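Local coordinates for protein cytochrome C'' (Methylophilus methylotrophus, PDB 1GU2) that binds heme c covalently, with two histidines as axial ligands of its iron, and probably serves in electron transfer, at residues 26-31 and 113-118. Sequence-based numbering, arbitrary orientation. Where two conformers were deposited one is given.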
ATOM      1  N   PRO A  26       4.118   0.487 -13.611  1.00 10.89           N
ATOM      2  CA  PRO A  26       3.051   0.133 -12.650  1.00 12.28           C
ATOM      3  C   PRO A  26       1.709  -0.218 -13.259  1.00 11.12           C
ATOM      4  O   PRO A  26       1.270   0.348 -14.275  1.00 13.97           O
ATOM      5  CB  PRO A  26       2.868   1.426 -11.848  1.00 16.38           C
ATOM      6  CG  PRO A  26       4.049   2.250 -12.066  1.00 14.57           C
ATOM      7  CD  PRO A  26       4.704   1.803 -13.354  1.00 12.98           C
ATOM      8  N   SER A  27       1.002  -1.114 -12.597  1.00 11.80           N
ATOM      9  CA  SER A  27      -0.362  -1.467 -12.895  1.00 12.89           C
ATOM     10  C   SER A  27      -1.261  -1.103 -11.727  1.00 12.55           C
ATOM     11  O   SER A  27      -1.167  -1.757 -10.679  1.00 11.66           O
ATOM     12  CB  SER A  27      -0.479  -2.987 -13.075  1.00 14.22           C
ATOM     13  OG  SER A  27      -1.846  -3.354 -13.154  1.00 15.74           O
ATOM     14  N   ILE A  28      -2.082  -0.086 -11.933  1.00 12.21           N
ATOM     15  CA  ILE A  28      -2.996   0.238 -10.853  1.00 13.14           C
ATOM     16  C   ILE A  28      -4.063  -0.831 -10.639  1.00 12.60           C
ATOM     17  O   ILE A  28      -4.522  -0.988  -9.499  1.00 13.29           O
ATOM     18  CB  ILE A  28      -3.595   1.604 -11.137  0.50 16.98           C
ATOM     19  CG1 ILE A  28      -2.464   2.556 -10.647  0.50 19.80           C
ATOM     20  CG2 ILE A  28      -4.897   2.018 -10.538  0.50 19.40           C
ATOM     21  CD1 ILE A  28      -2.546   3.712 -11.554  0.50 31.30           C
ATOM     22  N   THR A  29      -4.435  -1.566 -11.659  1.00 13.47           N
ATOM     23  CA  THR A  29      -5.317  -2.712 -11.503  1.00 14.42           C
ATOM     24  C   THR A  29      -4.718  -3.748 -10.561  1.00 13.59           C
ATOM     25  O   THR A  29      -5.382  -4.293  -9.646  1.00 14.36           O
ATOM     26  CB  THR A  29      -5.631  -3.336 -12.879  1.00 17.59           C
ATOM     27  OG1 THR A  29      -6.347  -2.416 -13.693  1.00 22.93           O
ATOM     28  CG2 THR A  29      -6.597  -4.511 -12.692  1.00 24.97           C
ATOM     29  N   ASP A  30      -3.432  -4.055 -10.801  1.00 12.99           N
ATOM     30  CA  ASP A  30      -2.805  -5.035  -9.908  1.00 12.62           C
ATOM     31  C   ASP A  30      -2.636  -4.493  -8.518  1.00 11.69           C
ATOM     32  O   ASP A  30      -2.742  -5.259  -7.551  1.00 12.46           O
ATOM     33  CB  ASP A  30      -1.465  -5.476 -10.500  1.00 13.12           C
ATOM     34  CG  ASP A  30      -1.597  -6.364 -11.739  1.00 15.54           C
ATOM     35  OD1 ASP A  30      -0.557  -6.444 -12.444  1.00 17.69           O
ATOM     36  OD2 ASP A  30      -2.668  -6.945 -11.983  1.00 18.21           O
ATOM     37  N   GLY A  31      -2.367  -3.220  -8.363  1.00 10.85           N
ATOM     38  CA  GLY A  31      -2.273  -2.639  -7.008  1.00 11.66           C
ATOM     39  C   GLY A  31      -3.591  -2.729  -6.267  1.00 10.92           C
ATOM     40  O   GLY A  31      -3.583  -3.052  -5.073  1.00 11.09           O
ATOM     41  N   ILE A 113       1.399   1.925  -4.535  1.00  9.59           N
ATOM     42  CA  ILE A 113       1.479   3.369  -4.365  1.00  9.42           C
ATOM     43  C   ILE A 113       0.877   4.064  -5.570  1.00  9.24           C
ATOM     44  O   ILE A 113       0.169   5.074  -5.422  1.00 10.43           O
ATOM     45  CB  ILE A 113       2.913   3.828  -4.017  1.00  9.64           C
ATOM     46  CG1 ILE A 113       3.443   3.160  -2.743  1.00 10.53           C
ATOM     47  CG2 ILE A 113       2.946   5.346  -3.945  1.00 12.75           C
ATOM     48  CD1 ILE A 113       4.902   3.439  -2.430  1.00 12.70           C
ATOM     49  N   ALA A 114       1.046   3.531  -6.767  1.00  9.64           N
ATOM     50  CA  ALA A 114       0.424   4.097  -7.952  1.00 10.69           C
ATOM     51  C   ALA A 114      -1.069   4.024  -7.792  1.00 10.13           C
ATOM     52  O   ALA A 114      -1.793   4.971  -8.080  1.00 10.76           O
ATOM     53  CB  ALA A 114       0.881   3.352  -9.196  1.00 11.35           C
ATOM     54  N   TYR A 115      -1.588   2.910  -7.291  1.00 10.09           N
ATOM     55  CA  TYR A 115      -3.048   2.806  -7.017  1.00 10.70           C
ATOM     56  C   TYR A 115      -3.477   3.859  -6.008  1.00 10.35           C
ATOM     57  O   TYR A 115      -4.504   4.552  -6.155  1.00 11.34           O
ATOM     58  CB  TYR A 115      -3.361   1.355  -6.566  1.00 11.06           C
ATOM     59  CG  TYR A 115      -4.717   1.273  -5.889  1.00 11.33           C
ATOM     60  CD1 TYR A 115      -5.867   1.573  -6.598  1.00 13.81           C
ATOM     61  CD2 TYR A 115      -4.854   0.925  -4.548  1.00 12.87           C
ATOM     62  CE1 TYR A 115      -7.106   1.490  -5.946  1.00 16.51           C
ATOM     63  CE2 TYR A 115      -6.073   0.840  -3.878  1.00 14.21           C
ATOM     64  CZ  TYR A 115      -7.185   1.127  -4.633  1.00 15.47           C
ATOM     65  OH  TYR A 115      -8.408   1.112  -4.030  1.00 19.14           O
ATOM     66  N   LEU A 116      -2.727   4.061  -4.917  1.00 10.69           N
ATOM     67  CA  LEU A 116      -3.057   5.114  -3.931  1.00 11.44           C
ATOM     68  C   LEU A 116      -3.167   6.495  -4.587  1.00 11.70           C
ATOM     69  O   LEU A 116      -4.036   7.293  -4.128  1.00 12.79           O
ATOM     70  CB  LEU A 116      -2.030   5.179  -2.834  1.00 10.30           C
ATOM     71  CG  LEU A 116      -1.961   4.037  -1.826  1.00 10.10           C
ATOM     72  CD1 LEU A 116      -0.907   4.354  -0.767  1.00 11.31           C
ATOM     73  CD2 LEU A 116      -3.278   3.759  -1.147  1.00 11.51           C
ATOM     74  N   LEU A 117      -2.355   6.809  -5.579  1.00 11.81           N
ATOM     75  CA  LEU A 117      -2.388   8.113  -6.270  1.00 11.84           C
ATOM     76  C   LEU A 117      -3.718   8.305  -6.985  1.00 12.84           C
ATOM     77  O   LEU A 117      -4.090   9.442  -7.285  1.00 14.57           O
ATOM     78  CB  LEU A 117      -1.248   8.271  -7.278  1.00 13.69           C
ATOM     79  CG  LEU A 117       0.172   8.322  -6.728  1.00 17.45           C
ATOM     80  CD1 LEU A 117       1.216   8.374  -7.828  1.00 24.59           C
ATOM     81  CD2 LEU A 117       0.323   9.479  -5.765  1.00 24.18           C
ATOM     82  N   THR A 118      -4.443   7.244  -7.279  1.00 13.84           N
ATOM     83  CA  THR A 118      -5.648   7.347  -8.051  1.00 14.31           C
ATOM     84  C   THR A 118      -6.927   7.419  -7.195  1.00 16.39           C
ATOM     85  O   THR A 118      -7.996   7.693  -7.741  1.00 19.15           O
ATOM     86  CB  THR A 118      -5.892   6.145  -9.002  1.00 16.08           C
ATOM     87  OG1 THR A 118      -6.170   4.932  -8.262  1.00 19.16           O
ATOM     88  CG2 THR A 118      -4.687   6.012  -9.869  1.00 18.35           C
TER
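Ile28 lies across the backbone and side chains of Ala114, Tyr115 and Thr118, and the contact is almost wholly apolar. Ile28 CG1 rests 3.5 Å from Tyr115 N, over the peptide link from Ala114. Ile28 CG1 also reaches Ala114 CB, at 3.7 Å. Ile28 CD1 runs on to Thr118 CG2, at 3.6 Å. The side chains of Ile28 and Thr118 pass each other in opposite directions. The other branch of Ile28, CG2, is anti to the backbone N and comes to the edge of the Tyr115 ring, near the ring plane, 4.1 Å from Tyr115 CD1. Ile28 was modelled in two conformers, so these contacts belong to one of them. Pro26 adds a smaller patch, with Pro26 CB 3.8 Å from Ala114 CB, the same methyl that Ile28 touches.

The contact joins the start of helix 28-36 to the last turns of helix 106-118, in the cytochrome c-like fold of this protein. The backbone of Gly31, which has no side chain, lies against Tyr115 CB. The side chain of Tyr115 is about 8 Å from the bound heme c, and it also touches Pro57.

Two side-chain hydrogen bonds lie within the segments. Ser27 is the N-cap of helix 28-36, and Ser27 OG accepts from Asp30 N at 2.9 Å. Thr118 OG1 donates to Tyr115 O at 2.7 Å, on a lone pair in the carbonyl plane. Thr118 N also donates to this oxygen, giving it two donors. Two further bonds lead out of the segments: Tyr115 OH hydrogen-bonds to Glu119 OE2, and Ser27 N to Asn111 OD1.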